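Capsid Protein (Unidentified, PDB 4DMI) probably serves as a structural component of a phage capsid, its chains assembling into a pentamer. Local coordinates at residues Thr76-Thr81 with Tyr85-Asn90; Ala102-Thr107 with Phe136-Lys141; Lys141-Asp146 with Ala167-Asn172. All blocks are in the same frame, centred on the assembly; numbering follows the deposited sequence.

In the fold
From the N terminus the chain runs through helices and a small two-strand sheet, and only from strand 67-72 onward does it build the large sheet on or beside which all three contacts lie. Contact 1 closes the short turn between strands 74-77 and 83-95. Contact 2 closes a much longer excursion, bringing 102-107 face to face with 136-141, and contact 3 joins the end of strand 133-142 to the loop after strand 158-167. The three follow in series, none nesting within another, although contacts 2 and 3 share K141. Y85 to V140 and V87 to L138 backbone pairing ties contact 1 to contact 2, while L142 of contact 3 packs on A79, T81 and Y85 of contact 1.

Contact 1: residues Thr76-Thr81 with Tyr85-Asn90; sequences TTIANT and YKVVGN
A classic beta bulge at I78 and A79, both facing L148, lies where the chain turns a corner at I78, and it presents the methyl of A79 to Y85 and the longer side chain of I78 to V87 on the returning strand. The methyl of A79 lies over one face of the Y85 ring in a CH-pi contact, CB 3.7 Å from the ring centroid and 22° off the normal, displaced toward the CE2 rim. With Y85 CG turned beside its backbone N (chi1 -62°), the ring extends across the bulge and reaches the chain beyond it. There the phenol OH donates a hydrogen bond of 2.7 Å to the carbonyl O of T81. The hydroxyl comes from above the carbonyl plane, 46° out of it. One ring is held twice, by a methyl over a face and by a carbonyl near the plane at its edge. At the other end of the contact, I78 CD1 makes a looser apolar contact with V87 CG2 at 4.3 Å. The bulge residues bond through their backbones to L148 on strand 147-152, while I78 touches A163 on strand 158-167 and I67 and F69 on strand 67-72, and Y85 pairs with V140 on strand 133-142.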
loop_
_atom_site.group_PDB
_atom_site.type_symbol
_atom_site.label_atom_id
_atom_site.label_comp_id
_atom_site.label_asym_id
_atom_site.label_seq_id
_atom_site.Cartn_x
_atom_site.Cartn_y
_atom_site.Cartn_z
ATOM N N THR B 76 -16.411 -24.227 7.692
ATOM C CA THR B 76 -17.271 -23.626 6.685
ATOM C C THR B 76 -16.500 -23.284 5.419
ATOM O O THR B 76 -15.513 -22.567 5.456
ATOM C CB THR B 76 -17.966 -22.381 7.245
ATOM O OG1 THR B 76 -18.866 -22.787 8.284
ATOM C CG2 THR B 76 -18.752 -21.652 6.155
ATOM N N THR B 77 -16.954 -23.813 4.290
ATOM C CA THR B 77 -16.338 -23.479 3.012
ATOM C C THR B 77 -16.579 -22.042 2.578
ATOM O O THR B 77 -17.707 -21.546 2.606
ATOM C CB THR B 77 -16.812 -24.447 1.925
ATOM O OG1 THR B 77 -16.357 -25.759 2.264
ATOM C CG2 THR B 77 -16.246 -24.057 0.568
ATOM N N ILE B 78 -15.503 -21.369 2.184
ATOM C CA ILE B 78 -15.597 -20.042 1.600
ATOM C C ILE B 78 -15.662 -20.146 0.082
ATOM O O ILE B 78 -16.513 -19.518 -0.559
ATOM C CB ILE B 78 -14.409 -19.170 2.050
ATOM C CG1 ILE B 78 -14.457 -19.018 3.568
ATOM C CG2 ILE B 78 -14.419 -17.821 1.312
ATOM C CD1 ILE B 78 -13.207 -18.387 4.167
ATOM N N ALA B 79 -14.781 -20.953 -0.500
ATOM C CA ALA B 79 -14.872 -21.244 -1.923
ATOM C C ALA B 79 -14.243 -22.589 -2.175
ATOM O O ALA B 79 -13.330 -22.988 -1.450
ATOM C CB ALA B 79 -14.182 -20.180 -2.740
ATOM N N ASN B 80 -14.723 -23.299 -3.193
ATOM C CA ASN B 80 -14.151 -24.591 -3.555
ATOM C C ASN B 80 -14.148 -24.848 -5.056
ATOM O O ASN B 80 -14.165 -26.001 -5.499
ATOM C CB ASN B 80 -14.843 -25.740 -2.806
ATOM C CG ASN B 80 -16.331 -25.834 -3.103
ATOM O OD1 ASN B 80 -16.856 -25.151 -3.985
ATOM N ND2 ASN B 80 -17.018 -26.702 -2.366
ATOM N N THR B 81 -14.133 -23.770 -5.831
ATOM C CA THR B 81 -13.960 -23.859 -7.274
ATOM C C THR B 81 -12.834 -22.918 -7.720
ATOM O O THR B 81 -12.534 -21.936 -7.029
ATOM C CB THR B 81 -15.284 -23.609 -8.037
ATOM O OG1 THR B 81 -15.805 -22.320 -7.697
ATOM C CG2 THR B 81 -16.302 -24.676 -7.686
ATOM N N TYR B 85 -9.443 -15.282 -5.194
ATOM C CA TYR B 85 -10.368 -14.798 -4.179
ATOM C C TYR B 85 -9.691 -13.849 -3.219
ATOM O O TYR B 85 -8.604 -14.136 -2.717
ATOM C CB TYR B 85 -10.947 -15.978 -3.389
ATOM C CG TYR B 85 -11.752 -16.946 -4.229
ATOM C CD1 TYR B 85 -11.124 -17.982 -4.914
ATOM C CD2 TYR B 85 -13.128 -16.823 -4.342
ATOM C CE1 TYR B 85 -11.850 -18.879 -5.688
ATOM C CE2 TYR B 85 -13.869 -17.717 -5.123
ATOM C CZ TYR B 85 -13.217 -18.736 -5.788
ATOM O OH TYR B 85 -13.918 -19.635 -6.557
ATOM N N LYS B 86 -10.336 -12.719 -2.945
ATOM C CA LYS B 86 -9.899 -11.828 -1.878
ATOM C C LYS B 86 -10.673 -12.244 -0.640
ATOM O O LYS B 86 -11.872 -12.457 -0.691
ATOM C CB LYS B 86 -10.209 -10.375 -2.229
ATOM C CG LYS B 86 -10.080 -9.421 -1.048
ATOM C CD LYS B 86 -10.318 -7.976 -1.487
ATOM C CE LYS B 86 -10.026 -7.016 -0.348
ATOM N NZ LYS B 86 -9.989 -5.601 -0.794
ATOM N N VAL B 87 -9.973 -12.415 0.489
ATOM C CA VAL B 87 -10.626 -12.795 1.737
ATOM C C VAL B 87 -10.057 -11.971 2.886
ATOM O O VAL B 87 -8.843 -11.931 3.103
ATOM C CB VAL B 87 -10.504 -14.324 2.009
ATOM C CG1 VAL B 87 -9.058 -14.785 1.964
ATOM C CG2 VAL B 87 -11.143 -14.680 3.335
ATOM N N VAL B 88 -10.944 -11.277 3.589
ATOM C CA VAL B 88 -10.548 -10.336 4.625
ATOM C C VAL B 88 -11.428 -10.510 5.844
ATOM O O VAL B 88 -12.613 -10.812 5.741
ATOM C CB VAL B 88 -10.638 -8.880 4.133
ATOM C CG1 VAL B 88 -9.696 -8.646 3.000
ATOM C CG2 VAL B 88 -12.035 -8.546 3.685
ATOM N N GLY B 89 -10.848 -10.310 7.017
ATOM C CA GLY B 89 -11.599 -10.523 8.238
ATOM C C GLY B 89 -10.740 -10.625 9.470
ATOM O O GLY B 89 -9.628 -10.098 9.489
ATOM N N ASN B 90 -11.273 -11.283 10.498
ATOM C CA ASN B 90 -10.599 -11.390 11.797
ATOM C C ASN B 90 -10.793 -12.747 12.438
ATOM O O ASN B 90 -11.783 -13.450 12.181
ATOM C CB ASN B 90 -11.096 -10.318 12.783
ATOM C CG ASN B 90 -10.678 -8.915 12.395
ATOM O OD1 ASN B 90 -9.518 -8.532 12.542
ATOM N ND2 ASN B 90 -11.636 -8.130 11.895
#

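Contact 2: residues Ala102-Thr107 with Phe136-Lys141; sequences AVIEVT and FDLMVK
Two layers of one curled beta sheet meet face to face, in the manner of a beta sandwich, where I104 of strand 102-107 packs on F136 and L138 of strand 133-142. The two backbones are too far apart to pair, their nearest CA atoms, those of I104 and F136, being 8.8 Å apart, and apolar side chains join them. CG1 of I104 lies over a face of the F136 ring, 3.8 Å from its centroid and 17° off the normal, a CH-pi contact shifted toward the rim, and the two side chains cross at about a right angle. The F136 side chain leaves its strand toward I104, and chi1 of 56° turns a ring face to the isoleucine, with CG between backbone N and carbonyl carbon. The closest approach is I104 CG1 to F136 CZ at 3.6 Å, with I104 CD1 3.7 Å from the same CZ. Around these three residues, I104 also touches I78 and L148, F136 rests on L91 and A116, and L138 meets V87 and L115, besides I162 of the third subunit. The other branch completes the contact: CG2 of I104, anti to its own backbone N, lies 4.3 Å from CD1 of L138.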
loop_
_atom_site.group_PDB
_atom_site.type_symbol
_atom_site.label_atom_id
_atom_site.label_comp_id
_atom_site.label_asym_id
_atom_site.label_seq_id
_atom_site.Cartn_x
_atom_site.Cartn_y
_atom_site.Cartn_z
ATOM N N ALA B 102 -9.099 -21.012 15.685
ATOM C CA ALA B 102 -9.883 -20.255 14.714
ATOM C C ALA B 102 -8.949 -19.849 13.590
ATOM O O ALA B 102 -8.035 -19.038 13.794
ATOM C CB ALA B 102 -10.490 -19.033 15.362
ATOM N N VAL B 103 -9.141 -20.436 12.414
ATOM C CA VAL B 103 -8.186 -20.263 11.325
ATOM C C VAL B 103 -8.843 -20.078 9.974
ATOM O O VAL B 103 -10.011 -20.448 9.767
ATOM C CB VAL B 103 -7.209 -21.467 11.209
ATOM C CG1 VAL B 103 -6.331 -21.592 12.456
ATOM C CG2 VAL B 103 -7.965 -22.768 10.944
ATOM N N ILE B 104 -8.086 -19.490 9.055
ATOM C CA ILE B 104 -8.374 -19.593 7.630
ATOM C C ILE B 104 -7.373 -20.591 7.093
ATOM O O ILE B 104 -6.180 -20.507 7.376
ATOM C CB ILE B 104 -8.157 -18.249 6.907
ATOM C CG1 ILE B 104 -9.182 -17.215 7.396
ATOM C CG2 ILE B 104 -8.253 -18.425 5.390
ATOM C CD1 ILE B 104 -10.617 -17.425 6.846
ATOM N N GLU B 105 -7.845 -21.565 6.306
ATOM C CA GLU B 105 -6.936 -22.546 5.724
ATOM C C GLU B 105 -7.342 -22.981 4.327
ATOM O O GLU B 105 -8.514 -22.928 3.943
ATOM C CB GLU B 105 -6.792 -23.771 6.634
ATOM C CG GLU B 105 -8.082 -24.543 6.833
ATOM C CD GLU B 105 -8.016 -25.477 8.020
ATOM O OE1 GLU B 105 -7.012 -25.405 8.758
ATOM O OE2 GLU B 105 -8.962 -26.281 8.207
ATOM N N VAL B 106 -6.344 -23.426 3.564
ATOM C CA VAL B 106 -6.573 -23.961 2.230
ATOM C C VAL B 106 -6.179 -25.435 2.257
ATOM O O VAL B 106 -5.237 -25.818 2.945
ATOM C CB VAL B 106 -5.808 -23.166 1.143
ATOM C CG1 VAL B 106 -4.311 -23.125 1.422
ATOM C CG2 VAL B 106 -6.086 -23.739 -0.242
ATOM N N THR B 107 -6.939 -26.268 1.551
ATOM C CA THR B 107 -6.737 -27.713 1.592
ATOM C C THR B 107 -7.149 -28.352 0.281
ATOM O O THR B 107 -7.983 -27.809 -0.445
ATOM C CB THR B 107 -7.562 -28.359 2.735
ATOM O OG1 THR B 107 -7.248 -29.754 2.840
ATOM C CG2 THR B 107 -9.063 -28.211 2.481
ATOM N N PHE B 136 -6.774 -10.532 8.982
ATOM C CA PHE B 136 -6.155 -11.088 7.783
ATOM C C PHE B 136 -6.727 -10.392 6.557
ATOM O O PHE B 136 -7.873 -9.912 6.574
ATOM C CB PHE B 136 -6.327 -12.619 7.698
ATOM C CG PHE B 136 -7.762 -13.069 7.771
ATOM C CD1 PHE B 136 -8.557 -13.089 6.631
ATOM C CD2 PHE B 136 -8.325 -13.436 8.990
ATOM C CE1 PHE B 136 -9.894 -13.481 6.708
ATOM C CE2 PHE B 136 -9.656 -13.834 9.075
ATOM C CZ PHE B 136 -10.439 -13.853 7.932
ATOM N N ASP B 137 -5.927 -10.337 5.494
ATOM C CA ASP B 137 -6.320 -9.730 4.225
ATOM C C ASP B 137 -5.478 -10.418 3.154
ATOM O O ASP B 137 -4.311 -10.074 2.935
ATOM C CB ASP B 137 -6.089 -8.207 4.259
ATOM C CG ASP B 137 -6.644 -7.490 3.038
ATOM O OD1 ASP B 137 -6.870 -8.137 1.993
ATOM O OD2 ASP B 137 -6.857 -6.263 3.126
ATOM N N LEU B 138 -6.088 -11.407 2.508
ATOM C CA LEU B 138 -5.385 -12.363 1.669
ATOM C C LEU B 138 -5.919 -12.383 0.246
ATOM O O LEU B 138 -7.108 -12.148 0.004
ATOM C CB LEU B 138 -5.557 -13.764 2.261
ATOM C CG LEU B 138 -4.968 -14.016 3.647
ATOM C CD1 LEU B 138 -5.703 -15.143 4.353
ATOM C CD2 LEU B 138 -3.516 -14.395 3.479
ATOM N N MET B 139 -5.021 -12.648 -0.692
ATOM C CA MET B 139 -5.406 -13.054 -2.029
ATOM C C MET B 139 -5.010 -14.507 -2.188
ATOM O O MET B 139 -3.825 -14.875 -2.041
ATOM C CB MET B 139 -4.709 -12.214 -3.098
ATOM C CG MET B 139 -5.073 -12.588 -4.545
ATOM S SD MET B 139 -6.769 -12.143 -5.002
ATOM C CE MET B 139 -6.891 -10.603 -4.087
ATOM N N VAL B 140 -5.998 -15.341 -2.503
ATOM C CA VAL B 140 -5.805 -16.781 -2.623
ATOM C C VAL B 140 -6.234 -17.257 -3.999
ATOM O O VAL B 140 -7.310 -16.896 -4.486
ATOM C CB VAL B 140 -6.642 -17.532 -1.575
ATOM C CG1 VAL B 140 -6.482 -19.045 -1.725
ATOM C CG2 VAL B 140 -6.251 -17.087 -0.175
ATOM N N LYS B 141 -5.389 -18.061 -4.638
ATOM C CA LYS B 141 -5.767 -18.716 -5.885
ATOM C C LYS B 141 -6.034 -20.185 -5.610
ATOM O O LYS B 141 -5.192 -20.880 -5.043
ATOM C CB LYS B 141 -4.669 -18.589 -6.948
ATOM C CG LYS B 141 -5.043 -19.192 -8.311
ATOM C CD LYS B 141 -3.800 -19.366 -9.196
ATOM C CE LYS B 141 -4.165 -19.969 -10.542
ATOM N NZ LYS B 141 -2.955 -20.117 -11.402
#

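Contact 3: residues Lys141-Asp146 with Ala167-Asn172; sequences KLVAGD and ADVSGN
V169 meets K141, L142 and V143 chiefly through one methyl, CG2. The closest touch is with the aliphatic shaft of the lysine: K141 CE lies 3.6 Å from V169 CG2. Because CG of K141 stands anti to the backbone N (chi1 -177°) and the side chain beyond is extended, it carries CE out to the valine, the two side chains crossing obliquely. The same CG2 sits 4.0 Å from the carbonyl O of L142, and V143 CG1 brushes it from farther off. The ammonium end of the lysine is engaged elsewhere, K141 NZ donating a hydrogen bond to O of P176 of the third subunit.

Each side of the contact is shaped by a turn. V169 belongs to a type I turn from D168 to G171, closed by the backbone bond from G171 N to D168 O, and the D168 carboxylate takes N172, the residue after the turn, with both oxygens: OD1 accepts N172 N from above the carboxylate plane, while OD2 uses its syn lone pair to take N172 ND2 at 3.0 Å. Across the contact, the type II turn from V143 to D146 is closed by D146 N on V143 O and reinforced by the V143 N to D146 OD2 bond, nearly straight at 166°. In the fold, this is structural packing that joins the end of strand 133-142 to the loop following strand 158-167. K141 also leans on F84 of strand 83-95, V169 touches P82 just before it, and T62 of the third subunit packs against the lysine.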
loop_
_atom_site.group_PDB
_atom_site.type_symbol
_atom_site.label_atom_id
_atom_site.label_comp_id
_atom_site.label_asym_id
_atom_site.label_seq_id
_atom_site.Cartn_x
_atom_site.Cartn_y
_atom_site.Cartn_z
ATOM N N LYS B 141 -5.389 -18.061 -4.638
ATOM C CA LYS B 141 -5.767 -18.716 -5.885
ATOM C C LYS B 141 -6.034 -20.185 -5.610
ATOM O O LYS B 141 -5.192 -20.880 -5.043
ATOM C CB LYS B 141 -4.669 -18.589 -6.948
ATOM C CG LYS B 141 -5.043 -19.192 -8.311
ATOM C CD LYS B 141 -3.800 -19.366 -9.196
ATOM C CE LYS B 141 -4.165 -19.969 -10.542
ATOM N NZ LYS B 141 -2.955 -20.117 -11.402
ATOM N N LEU B 142 -7.212 -20.648 -6.026
ATOM C CA LEU B 142 -7.578 -22.058 -5.956
ATOM C C LEU B 142 -7.493 -22.676 -7.342
ATOM O O LEU B 142 -7.918 -22.068 -8.331
ATOM C CB LEU B 142 -9.020 -22.208 -5.456
ATOM C CG LEU B 142 -9.352 -21.630 -4.084
ATOM C CD1 LEU B 142 -10.808 -21.928 -3.768
ATOM C CD2 LEU B 142 -8.423 -22.212 -3.012
ATOM N N VAL B 143 -6.934 -23.879 -7.420
ATOM C CA VAL B 143 -7.058 -24.683 -8.631
ATOM C C VAL B 143 -8.005 -25.834 -8.349
ATOM O O VAL B 143 -8.522 -25.950 -7.236
ATOM C CB VAL B 143 -5.693 -25.212 -9.127
ATOM C CG1 VAL B 143 -4.825 -24.062 -9.585
ATOM C CG2 VAL B 143 -4.991 -26.023 -8.045
ATOM N N ALA B 144 -8.251 -26.668 -9.361
ATOM C CA ALA B 144 -9.203 -27.760 -9.230
ATOM C C ALA B 144 -8.867 -28.642 -8.037
ATOM O O ALA B 144 -7.719 -29.067 -7.872
ATOM C CB ALA B 144 -9.247 -28.586 -10.513
ATOM N N GLY B 145 -9.869 -28.893 -7.200
ATOM C CA GLY B 145 -9.705 -29.760 -6.051
ATOM C C GLY B 145 -9.322 -29.056 -4.766
ATOM O O GLY B 145 -9.269 -29.697 -3.712
ATOM N N ASP B 146 -9.068 -27.749 -4.846
ATOM C CA ASP B 146 -8.715 -26.958 -3.660
ATOM C C ASP B 146 -9.947 -26.354 -2.983
ATOM O O ASP B 146 -10.908 -25.965 -3.648
ATOM C CB ASP B 146 -7.813 -25.780 -4.030
ATOM C CG ASP B 146 -6.439 -26.187 -4.482
ATOM O OD1 ASP B 146 -6.038 -27.372 -4.326
ATOM O OD2 ASP B 146 -5.741 -25.287 -4.999
ATOM N N ALA B 167 -11.162 -12.942 -9.900
ATOM C CA ALA B 167 -10.857 -13.311 -11.278
ATOM C C ALA B 167 -11.055 -14.801 -11.480
ATOM O O ALA B 167 -11.053 -15.561 -10.512
ATOM C CB ALA B 167 -9.411 -12.919 -11.624
ATOM N N ASP B 168 -11.228 -15.234 -12.726
ATOM C CA ASP B 168 -11.213 -16.666 -12.982
ATOM C C ASP B 168 -9.787 -17.200 -12.929
ATOM O O ASP B 168 -8.834 -16.436 -12.744
ATOM C CB ASP B 168 -11.973 -17.053 -14.275
ATOM C CG ASP B 168 -11.282 -16.595 -15.559
ATOM O OD1 ASP B 168 -10.078 -16.291 -15.555
ATOM O OD2 ASP B 168 -11.958 -16.575 -16.612
ATOM N N VAL B 169 -9.636 -18.507 -13.072
ATOM C CA VAL B 169 -8.323 -19.118 -12.898
ATOM C C VAL B 169 -7.330 -18.683 -13.991
ATOM O O VAL B 169 -6.115 -18.676 -13.773
ATOM C CB VAL B 169 -8.432 -20.655 -12.779
ATOM C CG1 VAL B 169 -8.706 -21.296 -14.143
ATOM C CG2 VAL B 169 -7.180 -21.235 -12.157
ATOM N N SER B 170 -7.850 -18.284 -15.148
ATOM C CA SER B 170 -7.011 -17.752 -16.219
ATOM C C SER B 170 -6.623 -16.291 -15.995
ATOM O O SER B 170 -5.885 -15.714 -16.793
ATOM C CB SER B 170 -7.715 -17.889 -17.567
ATOM O OG SER B 170 -8.012 -19.243 -17.863
ATOM N N GLY B 171 -7.120 -15.688 -14.915
ATOM C CA GLY B 171 -6.801 -14.306 -14.617
ATOM C C GLY B 171 -7.752 -13.278 -15.207
ATOM O O GLY B 171 -7.515 -12.077 -15.082
ATOM N N ASN B 172 -8.819 -13.739 -15.854
ATOM C CA ASN B 172 -9.832 -12.823 -16.373
ATOM C C ASN B 172 -10.607 -12.193 -15.228
ATOM O O ASN B 172 -11.157 -12.898 -14.377
ATOM C CB ASN B 172 -10.789 -13.554 -17.311
ATOM C CG ASN B 172 -10.082 -14.137 -18.519
ATOM O OD1 ASN B 172 -9.319 -13.445 -19.189
ATOM N ND2 ASN B 172 -10.316 -15.415 -18.790
#